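Local coordinates for beta-lactamase (Nostoc sp., PDB 6NHS), which probably hydrolyses the beta-lactam ring of penicillin-type antibiotics, acting as a serine enzyme of class D, at residues S63-F68 and K130-V135; T102-A107 and W114-L119; V135-L140 and K162-F167. All coordinates share one frame; numbering follows the deposited sequence.

Contact 1 of 3, residues S63-F68 and K130-V135; sequences STFKIF and KFIKQV. With FMT (formic acid), chain K.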
loop_
_atom_site.group_PDB
_atom_site.type_symbol
_atom_site.label_atom_id
_atom_site.label_comp_id
_atom_site.label_asym_id
_atom_site.label_seq_id
_atom_site.Cartn_x
_atom_site.Cartn_y
_atom_site.Cartn_z
ATOM N N SER A 63 3.139 -4.818 3.436
ATOM C CA SER A 63 1.902 -5.144 2.737
ATOM C C SER A 63 1.440 -4.065 1.765
ATOM O O SER A 63 0.561 -4.356 0.949
ATOM C CB SER A 63 0.774 -5.429 3.736
ATOM O OG SER A 63 0.900 -6.739 4.262
ATOM N N THR A 64 1.967 -2.831 1.832
ATOM C CA THR A 64 1.583 -1.857 0.812
ATOM C C THR A 64 2.013 -2.306 -0.575
ATOM O O THR A 64 1.445 -1.851 -1.575
ATOM C CB THR A 64 2.166 -0.462 1.095
ATOM O OG1 THR A 64 3.598 -0.475 0.971
ATOM C CG2 THR A 64 1.770 0.007 2.473
ATOM N N PHE A 65 3.003 -3.194 -0.652
ATOM C CA PHE A 65 3.434 -3.729 -1.935
ATOM C C PHE A 65 2.348 -4.561 -2.600
ATOM O O PHE A 65 2.422 -4.797 -3.809
ATOM C CB PHE A 65 4.705 -4.563 -1.746
ATOM C CG PHE A 65 5.323 -5.026 -3.034
ATOM C CD1 PHE A 65 5.918 -4.118 -3.893
ATOM C CD2 PHE A 65 5.307 -6.368 -3.382
ATOM C CE1 PHE A 65 6.487 -4.535 -5.086
ATOM C CE2 PHE A 65 5.873 -6.799 -4.573
ATOM C CZ PHE A 65 6.468 -5.878 -5.428
ATOM N N LYS A 66 1.335 -5.001 -1.841
ATOM C CA LYS A 66 0.248 -5.777 -2.433
ATOM C C LYS A 66 -0.457 -5.008 -3.544
ATOM O O LYS A 66 -1.020 -5.623 -4.457
ATOM C CB LYS A 66 -0.765 -6.191 -1.358
ATOM C CG LYS A 66 -0.266 -7.254 -0.387
ATOM C CD LYS A 66 -1.402 -7.720 0.532
ATOM C CE LYS A 66 -1.003 -8.946 1.351
ATOM N NZ LYS A 66 -0.046 -8.639 2.446
ATOM N N ILE A 67 -0.446 -3.672 -3.485
ATOM C CA ILE A 67 -1.051 -2.884 -4.559
ATOM C C ILE A 67 -0.307 -3.120 -5.868
ATOM O O ILE A 67 -0.910 -3.447 -6.896
ATOM C CB ILE A 67 -1.076 -1.390 -4.190
ATOM C CG1 ILE A 67 -1.923 -1.149 -2.933
ATOM C CG2 ILE A 67 -1.593 -0.564 -5.369
ATOM C CD1 ILE A 67 -1.766 0.273 -2.361
ATOM N N PHE A 68 1.020 -2.966 -5.839
ATOM C CA PHE A 68 1.840 -3.225 -7.022
ATOM C C PHE A 68 1.762 -4.690 -7.438
ATOM O O PHE A 68 1.586 -5.006 -8.620
ATOM C CB PHE A 68 3.285 -2.819 -6.736
ATOM C CG PHE A 68 4.225 -3.060 -7.883
ATOM C CD1 PHE A 68 4.852 -4.285 -8.039
ATOM C CD2 PHE A 68 4.490 -2.054 -8.799
ATOM C CE1 PHE A 68 5.722 -4.509 -9.099
ATOM C CE2 PHE A 68 5.364 -2.269 -9.855
ATOM C CZ PHE A 68 5.971 -3.500 -10.005
ATOM N N LYS A 130 11.265 -6.389 -14.503
ATOM C CA LYS A 130 10.850 -5.552 -15.626
ATOM C C LYS A 130 9.740 -4.593 -15.216
ATOM O O LYS A 130 9.800 -3.394 -15.512
ATOM C CB LYS A 130 10.397 -6.418 -16.805
ATOM C CG LYS A 130 11.527 -7.111 -17.547
ATOM C CD LYS A 130 11.051 -7.684 -18.875
ATOM C CE LYS A 130 12.004 -8.752 -19.390
ATOM N NZ LYS A 130 13.425 -8.315 -19.307
ATOM N N PHE A 131 8.715 -5.103 -14.526
ATOM C CA PHE A 131 7.610 -4.237 -14.117
ATOM C C PHE A 131 8.055 -3.214 -13.078
ATOM O O PHE A 131 7.630 -2.053 -13.127
ATOM C CB PHE A 131 6.448 -5.075 -13.580
ATOM C CG PHE A 131 5.518 -5.571 -14.652
ATOM C CD1 PHE A 131 4.487 -4.765 -15.119
ATOM C CD2 PHE A 131 5.678 -6.836 -15.198
ATOM C CE1 PHE A 131 3.624 -5.216 -16.114
ATOM C CE2 PHE A 131 4.821 -7.297 -16.188
ATOM C CZ PHE A 131 3.794 -6.486 -16.650
ATOM N N ILE A 132 8.905 -3.627 -12.133
ATOM C CA ILE A 132 9.425 -2.701 -11.126
ATOM C C ILE A 132 10.111 -1.516 -11.798
ATOM O O ILE A 132 9.888 -0.354 -11.440
ATOM C CB ILE A 132 10.384 -3.437 -10.171
ATOM C CG1 ILE A 132 9.612 -4.352 -9.213
ATOM C CG2 ILE A 132 11.227 -2.444 -9.393
ATOM C CD1 ILE A 132 8.958 -3.627 -8.040
ATOM N N LYS A 133 10.958 -1.793 -12.786
ATOM C CA LYS A 133 11.710 -0.723 -13.432
ATOM C C LYS A 133 10.842 0.077 -14.397
ATOM O O LYS A 133 10.999 1.298 -14.505
ATOM C CB LYS A 133 12.930 -1.309 -14.141
ATOM C CG LYS A 133 13.951 -1.893 -13.173
ATOM C CD LYS A 133 15.217 -2.343 -13.880
ATOM C CE LYS A 133 16.286 -2.744 -12.874
ATOM N NZ LYS A 133 17.571 -3.154 -13.524
ATOM N N GLN A 134 9.914 -0.582 -15.097
ATOM C CA GLN A 134 9.025 0.143 -16.002
ATOM C C GLN A 134 8.127 1.105 -15.232
ATOM O O GLN A 134 7.927 2.253 -15.649
ATOM C CB GLN A 134 8.195 -0.851 -16.811
ATOM C CG GLN A 134 7.555 -0.283 -18.059
ATOM C CD GLN A 134 6.992 -1.372 -18.960
ATOM O OE1 GLN A 134 6.558 -1.102 -20.081
ATOM N NE2 GLN A 134 6.997 -2.612 -18.471
ATOM N N VAL A 135 7.590 0.655 -14.096
ATOM C CA VAL A 135 6.757 1.506 -13.248
ATOM C C VAL A 135 7.604 2.519 -12.485
ATOM O O VAL A 135 7.129 3.614 -12.149
ATOM C CB VAL A 135 5.927 0.619 -12.294
ATOM C CG1 VAL A 135 5.230 1.449 -11.220
ATOM C CG2 VAL A 135 4.904 -0.189 -13.084
HETATM C C FMT K . 2.722 -9.516 1.654
HETATM O O1 FMT K . 2.246 -9.463 0.547
HETATM O O2 FMT K . 2.515 -8.628 2.483
#

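Contact 2 of 3, residues T102-A107 and W114-L119; sequences TNIRQA and WFYQVL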
loop_
_atom_site.group_PDB
_atom_site.type_symbol
_atom_site.label_atom_id
_atom_site.label_comp_id
_atom_site.label_asym_id
_atom_site.label_seq_id
_atom_site.Cartn_x
_atom_site.Cartn_y
_atom_site.Cartn_z
ATOM N N THR A 102 -8.509 -18.609 -0.447
ATOM C CA THR A 102 -8.895 -17.207 -0.586
ATOM C C THR A 102 -8.727 -16.767 -2.040
ATOM O O THR A 102 -8.310 -17.539 -2.907
ATOM C CB THR A 102 -8.097 -16.333 0.392
ATOM O OG1 THR A 102 -8.736 -15.056 0.550
ATOM C CG2 THR A 102 -6.666 -16.131 -0.092
ATOM N N ASN A 103 -9.103 -15.521 -2.307
ATOM C CA ASN A 103 -8.917 -14.892 -3.604
ATOM C C ASN A 103 -8.188 -13.576 -3.365
ATOM O O ASN A 103 -7.898 -13.210 -2.219
ATOM C CB ASN A 103 -10.262 -14.700 -4.332
ATOM C CG ASN A 103 -11.236 -13.785 -3.578
ATOM O OD1 ASN A 103 -10.852 -12.750 -3.040
ATOM N ND2 ASN A 103 -12.517 -14.165 -3.566
ATOM N N ILE A 104 -7.901 -12.846 -4.444
ATOM C CA ILE A 104 -7.031 -11.685 -4.295
ATOM C C ILE A 104 -7.744 -10.560 -3.553
ATOM O O ILE A 104 -7.102 -9.783 -2.833
ATOM C CB ILE A 104 -6.480 -11.238 -5.668
ATOM C CG1 ILE A 104 -5.300 -10.276 -5.492
ATOM C CG2 ILE A 104 -7.564 -10.589 -6.528
ATOM C CD1 ILE A 104 -4.597 -9.943 -6.804
ATOM N N ARG A 105 -9.071 -10.456 -3.687
ATOM C CA ARG A 105 -9.797 -9.416 -2.966
ATOM C C ARG A 105 -9.737 -9.650 -1.463
ATOM O O ARG A 105 -9.493 -8.716 -0.689
ATOM C CB ARG A 105 -11.254 -9.348 -3.433
ATOM C CG ARG A 105 -12.100 -8.375 -2.601
ATOM C CD ARG A 105 -13.550 -8.295 -3.074
ATOM N NE ARG A 105 -13.655 -7.606 -4.356
ATOM C CZ ARG A 105 -13.750 -8.219 -5.529
ATOM N NH1 ARG A 105 -13.773 -9.548 -5.591
ATOM N NH2 ARG A 105 -13.833 -7.501 -6.642
ATOM N N GLN A 106 -9.966 -10.893 -1.029
ATOM C CA GLN A 106 -9.920 -11.187 0.397
ATOM C C GLN A 106 -8.483 -11.256 0.907
ATOM O O GLN A 106 -8.224 -10.871 2.056
ATOM C CB GLN A 106 -10.682 -12.486 0.697
ATOM C CG GLN A 106 -12.184 -12.441 0.321
ATOM C CD GLN A 106 -12.903 -11.258 0.958
ATOM O OE1 GLN A 106 -12.821 -11.044 2.170
ATOM N NE2 GLN A 106 -13.595 -10.472 0.140
ATOM N N ALA A 107 -7.540 -11.723 0.079
ATOM C CA ALA A 107 -6.135 -11.687 0.485
ATOM C C ALA A 107 -5.666 -10.251 0.686
ATOM O O ALA A 107 -4.911 -9.957 1.624
ATOM C CB ALA A 107 -5.262 -12.403 -0.549
ATOM N N TRP A 114 0.900 -15.177 2.338
ATOM C CA TRP A 114 1.229 -16.370 1.559
ATOM C C TRP A 114 0.608 -16.328 0.165
ATOM O O TRP A 114 1.220 -16.806 -0.795
ATOM C CB TRP A 114 0.810 -17.644 2.303
ATOM C CG TRP A 114 -0.683 -17.889 2.434
ATOM C CD1 TRP A 114 -1.445 -17.702 3.553
ATOM C CD2 TRP A 114 -1.575 -18.390 1.423
ATOM N NE1 TRP A 114 -2.754 -18.045 3.300
ATOM C CE2 TRP A 114 -2.861 -18.468 2.001
ATOM C CE3 TRP A 114 -1.410 -18.787 0.091
ATOM C CZ2 TRP A 114 -3.975 -18.919 1.291
ATOM C CZ3 TRP A 114 -2.518 -19.234 -0.617
ATOM C CH2 TRP A 114 -3.785 -19.294 -0.016
ATOM N N PHE A 115 -0.593 -15.757 0.036
ATOM C CA PHE A 115 -1.231 -15.606 -1.271
ATOM C C PHE A 115 -0.349 -14.787 -2.207
ATOM O O PHE A 115 -0.099 -15.176 -3.355
ATOM C CB PHE A 115 -2.605 -14.946 -1.082
ATOM C CG PHE A 115 -3.438 -14.852 -2.342
ATOM C CD1 PHE A 115 -3.277 -13.794 -3.229
ATOM C CD2 PHE A 115 -4.422 -15.797 -2.610
ATOM C CE1 PHE A 115 -4.058 -13.701 -4.378
ATOM C CE2 PHE A 115 -5.209 -15.703 -3.749
ATOM C CZ PHE A 115 -5.029 -14.659 -4.630
ATOM N N TYR A 116 0.165 -13.661 -1.718
ATOM C CA TYR A 116 0.983 -12.798 -2.557
ATOM C C TYR A 116 2.381 -13.355 -2.776
ATOM O O TYR A 116 3.028 -12.996 -3.765
ATOM C CB TYR A 116 1.026 -11.403 -1.941
ATOM C CG TYR A 116 -0.221 -10.626 -2.277
ATOM C CD1 TYR A 116 -0.255 -9.800 -3.387
ATOM C CD2 TYR A 116 -1.375 -10.755 -1.512
ATOM C CE1 TYR A 116 -1.390 -9.098 -3.715
ATOM C CE2 TYR A 116 -2.524 -10.059 -1.836
ATOM C CZ TYR A 116 -2.521 -9.229 -2.939
ATOM O OH TYR A 116 -3.648 -8.519 -3.275
ATOM N N GLN A 117 2.859 -14.236 -1.895
ATOM C CA GLN A 117 4.120 -14.913 -2.171
ATOM C C GLN A 117 3.976 -15.886 -3.337
ATOM O O GLN A 117 4.892 -16.019 -4.158
ATOM C CB GLN A 117 4.619 -15.624 -0.917
ATOM C CG GLN A 117 5.136 -14.665 0.156
ATOM C CD GLN A 117 5.543 -15.393 1.422
ATOM O OE1 GLN A 117 4.771 -16.177 1.973
ATOM N NE2 GLN A 117 6.765 -15.157 1.873
ATOM N N VAL A 118 2.832 -16.572 -3.436
ATOM C CA VAL A 118 2.575 -17.406 -4.612
ATOM C C VAL A 118 2.570 -16.547 -5.872
ATOM O O VAL A 118 3.186 -16.897 -6.885
ATOM C CB VAL A 118 1.249 -18.176 -4.460
ATOM C CG1 VAL A 118 0.937 -18.951 -5.745
ATOM C CG2 VAL A 118 1.296 -19.118 -3.260
ATOM N N LEU A 119 1.876 -15.403 -5.821
ATOM C CA LEU A 119 1.805 -14.534 -6.994
ATOM C C LEU A 119 3.196 -14.110 -7.445
ATOM O O LEU A 119 3.509 -14.154 -8.639
ATOM C CB LEU A 119 0.951 -13.303 -6.694
ATOM C CG LEU A 119 -0.533 -13.525 -6.368
ATOM C CD1 LEU A 119 -1.225 -12.180 -6.192
ATOM C CD2 LEU A 119 -1.230 -14.337 -7.464
#

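Contact 3 of 3, residues V135-L140 and K162-F167; sequences VGYGNL and KQQIEF. With EDO (1,2-ethanediol), chain F.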
loop_
_atom_site.group_PDB
_atom_site.type_symbol
_atom_site.label_atom_id
_atom_site.label_comp_id
_atom_site.label_asym_id
_atom_site.label_seq_id
_atom_site.Cartn_x
_atom_site.Cartn_y
_atom_site.Cartn_z
ATOM N N VAL A 135 7.590 0.655 -14.096
ATOM C CA VAL A 135 6.757 1.506 -13.248
ATOM C C VAL A 135 7.604 2.519 -12.485
ATOM O O VAL A 135 7.129 3.614 -12.149
ATOM C CB VAL A 135 5.927 0.619 -12.294
ATOM C CG1 VAL A 135 5.230 1.449 -11.220
ATOM C CG2 VAL A 135 4.904 -0.189 -13.084
ATOM N N GLY A 136 8.860 2.188 -12.207
ATOM C CA GLY A 136 9.678 3.040 -11.366
ATOM C C GLY A 136 9.335 2.934 -9.898
ATOM O O GLY A 136 9.310 3.951 -9.198
ATOM N N TYR A 137 9.086 1.718 -9.401
ATOM C CA TYR A 137 8.538 1.533 -8.059
ATOM C C TYR A 137 9.648 1.587 -7.013
ATOM O O TYR A 137 10.542 0.735 -7.012
ATOM C CB TYR A 137 7.793 0.200 -7.971
ATOM C CG TYR A 137 7.097 -0.007 -6.641
ATOM C CD1 TYR A 137 7.759 -0.603 -5.575
ATOM C CD2 TYR A 137 5.787 0.412 -6.449
ATOM C CE1 TYR A 137 7.136 -0.786 -4.351
ATOM C CE2 TYR A 137 5.148 0.230 -5.223
ATOM C CZ TYR A 137 5.833 -0.382 -4.182
ATOM O OH TYR A 137 5.226 -0.567 -2.957
ATOM N N GLY A 138 9.576 2.564 -6.107
ATOM C CA GLY A 138 10.495 2.604 -4.974
ATOM C C GLY A 138 11.951 2.692 -5.398
ATOM O O GLY A 138 12.302 3.390 -6.356
ATOM N N ASN A 139 12.819 1.971 -4.677
ATOM C CA ASN A 139 14.249 1.948 -4.981
ATOM C C ASN A 139 14.616 0.905 -6.034
ATOM O O ASN A 139 15.807 0.658 -6.250
ATOM C CB ASN A 139 15.074 1.728 -3.703
ATOM C CG ASN A 139 14.975 0.299 -3.152
ATOM O OD1 ASN A 139 14.192 -0.514 -3.625
ATOM N ND2 ASN A 139 15.772 0.004 -2.129
ATOM N N LEU A 140 13.623 0.277 -6.672
ATOM C CA LEU A 140 13.795 -0.537 -7.875
ATOM C C LEU A 140 14.585 -1.823 -7.648
ATOM O O LEU A 140 15.049 -2.432 -8.615
ATOM C CB LEU A 140 14.469 0.264 -9.001
ATOM C CG LEU A 140 13.951 1.671 -9.299
ATOM C CD1 LEU A 140 14.798 2.307 -10.397
ATOM C CD2 LEU A 140 12.499 1.625 -9.702
ATOM N N LYS A 162 6.747 9.765 -0.536
ATOM C CA LYS A 162 6.612 10.484 -1.804
ATOM C C LYS A 162 6.475 9.529 -2.985
ATOM O O LYS A 162 5.669 9.765 -3.891
ATOM C CB LYS A 162 7.814 11.411 -2.022
ATOM C CG LYS A 162 7.697 12.762 -1.355
ATOM C CD LYS A 162 8.910 13.625 -1.658
ATOM C CE LYS A 162 8.671 15.060 -1.260
ATOM N NZ LYS A 162 9.885 15.882 -1.475
ATOM N N GLN A 163 7.268 8.451 -2.999
ATOM C CA GLN A 163 7.205 7.493 -4.102
ATOM C C GLN A 163 5.927 6.661 -4.064
ATOM O O GLN A 163 5.440 6.227 -5.117
ATOM C CB GLN A 163 8.448 6.598 -4.084
ATOM C CG GLN A 163 9.750 7.348 -4.462
ATOM C CD GLN A 163 11.001 6.577 -4.084
ATOM O OE1 GLN A 163 10.937 5.575 -3.367
ATOM N NE2 GLN A 163 12.152 7.042 -4.565
ATOM N N GLN A 164 5.365 6.423 -2.875
ATOM C CA GLN A 164 4.034 5.820 -2.818
ATOM C C GLN A 164 3.019 6.707 -3.525
ATOM O O GLN A 164 2.216 6.229 -4.336
ATOM C CB GLN A 164 3.625 5.570 -1.364
ATOM C CG GLN A 164 4.516 4.568 -0.621
ATOM C CD GLN A 164 3.971 3.154 -0.655
ATOM O OE1 GLN A 164 3.235 2.780 -1.570
ATOM N NE2 GLN A 164 4.332 2.355 0.350
ATOM N N ILE A 165 3.059 8.013 -3.236
ATOM C CA ILE A 165 2.162 8.971 -3.882
ATOM C C ILE A 165 2.352 8.943 -5.395
ATOM O O ILE A 165 1.386 8.838 -6.159
ATOM C CB ILE A 165 2.401 10.385 -3.321
ATOM C CG1 ILE A 165 2.113 10.433 -1.819
ATOM C CG2 ILE A 165 1.552 11.407 -4.064
ATOM C CD1 ILE A 165 0.662 10.345 -1.493
ATOM N N GLU A 166 3.606 9.051 -5.848
ATOM C CA GLU A 166 3.874 9.079 -7.283
ATOM C C GLU A 166 3.330 7.832 -7.969
ATOM O O GLU A 166 2.691 7.922 -9.024
ATOM C CB GLU A 166 5.381 9.227 -7.526
ATOM C CG GLU A 166 5.835 8.852 -8.922
ATOM C CD GLU A 166 5.666 9.964 -9.932
ATOM O OE1 GLU A 166 4.772 10.822 -9.751
ATOM O OE2 GLU A 166 6.443 9.983 -10.911
ATOM N N PHE A 167 3.554 6.663 -7.366
ATOM C CA PHE A 167 3.049 5.414 -7.923
ATOM C C PHE A 167 1.522 5.427 -8.009
ATOM O O PHE A 167 0.945 5.109 -9.055
ATOM C CB PHE A 167 3.571 4.243 -7.071
ATOM C CG PHE A 167 2.809 2.952 -7.250
ATOM C CD1 PHE A 167 2.715 2.344 -8.492
ATOM C CD2 PHE A 167 2.206 2.332 -6.164
ATOM C CE1 PHE A 167 2.015 1.160 -8.653
ATOM C CE2 PHE A 167 1.505 1.149 -6.319
ATOM C CZ PHE A 167 1.418 0.561 -7.565
HETATM C C1 EDO F . 18.207 -5.436 -7.645
HETATM O O1 EDO F . 18.254 -5.781 -6.253
HETATM C C2 EDO F . 17.248 -6.364 -8.385
HETATM O O2 EDO F . 16.200 -5.592 -8.989
HETATM O O HOH W 1 2.799 0.327 -2.724
HETATM O O HOH W 2 7.274 4.581 -6.661
#

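Contact 1 of 3, residues S63-F68 and K130-V135
The backbones of segments 63-68 and 130-135 come nearest at Phe68 and Ile132, whose CA atoms stand 8.6 Å apart, a gap that apolar side chains bridge without any hydrogen bond between the segments. Phe68 carries most of it. With CG anti to the backbone N (chi1 179°), its ring reaches straight at helix 125-135 and meets it with successive atoms of its far rim. In the plane of the ring, Phe68 CZ ends 3.7 Å from Phe131 C and Phe68 CE2 lies 3.8 Å from Val135 CB. On the other flank, CE1 is 3.5 Å from Ile132 CD1, which approaches the ring obliquely. Phe131 meets the ring with its backbone and CB alone, its own ring being turned away.

The first segment carries the SxxK sequence that marks the helix start in penicillin-recognising serine enzymes, here Ser63 and Lys66, probably the nucleophile and its partner lysine. Their polar ends lie well away from the second helix: Lys66 NZ donates to Ser63 OG at 2.8 Å and to O2 of a bound formic acid at 2.6 Å. A bend at chi4 (73°) turns NZ back to the serine, and the two acceptor oxygens stand about 70° apart as seen from this nitrogen.

Phe65, three residues before Phe68, reaches Ile132 too, with the methyl CD1 lying 4.0 Å from Phe65 CE1 at the ring edge. The Ile132 CD1 methyl thus touches both phenylalanines, and the isoleucine side chain crosses each of theirs at roughly a right angle. Beyond the two segments, Phe65 stacks on Trp152, and Phe167 of helix 161-172 touches Phe68.

Contact 2 of 3, residues T102-A107 and W114-L119
Phe115 fits its ring among Thr102, Ile104 and Ala107, packing helix 113-123 against the start of helix 104-110, its predecessor in the helical part of the serine beta-lactamase fold. The Ser-Thr-Val sequence that runs from the short connection into the first residue of helix 113-123 is consistent with the class D SxV motif. Because Phe115 CG is anti to the backbone N (chi1 -174°), the ring extends toward the earlier segment. Ala107 CB lies over one face in a CH-pi contact, 3.9 Å from the ring centroid and 28° off the normal. Thr102 comes in obliquely, its methyl CG2 3.4 Å from Phe115 CD2, and also touches Trp114.

Ile104 crosses Phe115 at about a right angle: its CB is 3.7 Å from Phe115 CE1. Farther along the same side chain, CG1 packs 3.3 Å from Tyr116 OH, a hydroxyl whose hydrogen bond is made with Ser70 OG, and CD1 reaches Leu119 CD1 at 4.1 Å. This apolar packing is laid on a capped helix start. Asn103 occupies the N-cap, and its OD1 accepts from Gln106 N at 2.9 Å, the N-H pointing almost straight at the oxygen (168°).

Contact 3 of 3, residues V135-L140 and K162-F167
Tyr137 OH donates to a water at 2.6 Å, and that water in turn donates to Gln164 OE1 at 2.7 Å, spanning a hydroxyl and an amide that stand too far apart to bond directly. The water lies in the plane of the tyrosine ring, at its edge. A bend in Gln164 at chi2 (-95°) swings the amide round to this position, where its NE2 is hydrogen-bonded to Thr64 OG1, leaving the two ends of one amide with separate partners.

Beside this bridge the rings of Tyr137 and Phe167 form a T-shaped (edge-to-face) pair, with centroids 5.2 Å apart and planes at 82°. The edge belongs to Tyr137: its CD2 stands over the centre of one Phe167 face. Val135 adds its CG1 methyl, 3.8 Å from Phe167 CD1.

Backbone geometry brings the tyrosine here. Gly136, with positive phi, is the C-prime residue of a Schellman motif closing helix 125-135, and a type II' turn then runs from Tyr137 to Leu140, with Gly138 at its second position. Residues 137-139 spell the Tyr-Gly-Asn motif of class D enzymes. A second water ties this turn to helix 161-172, accepting from Gly138 N at 3.1 Å and donating to Gln163 O at 2.9 Å. Gln163, extended beyond CG, reaches alongside the turn and places OE1 3.4 Å from Gly138 CA. On the far flank, Asn139 is fastened by OD1 to Gln158 N and by ND2 to Pro156 O.

No direct hydrogen bond links the two segments; the polar part of the join is made through two bridging waters, each accepting from segment 135-140 and donating to segment 162-167, while the ring pair and the valine supply the direct apolar contact.

In the fold
Contact 1 stands between the other two. Its centre is 15 Å from that of contact 2, which it touches where Lys66 CE packs 3.4 Å from Tyr116 CD2, bringing the tyrosine beside the SxxK residues and the bound formic acid. Contact 3 lies closer, 8 Å between centres, and shares Val135; a probable hydrogen bond from Tyr137 N to Ile132 O, 3.0 Å, joins the two, as does Phe65 CD1 against Tyr137 CE1 at 3.6 Å. Contacts 2 and 3 do not meet, their nearest atoms being about 11 Å apart. Lys203, in the KTG-type sequence of strand 198-207, touches Ser63 and Lys66, consistent with an active site between this helical region and the sheet.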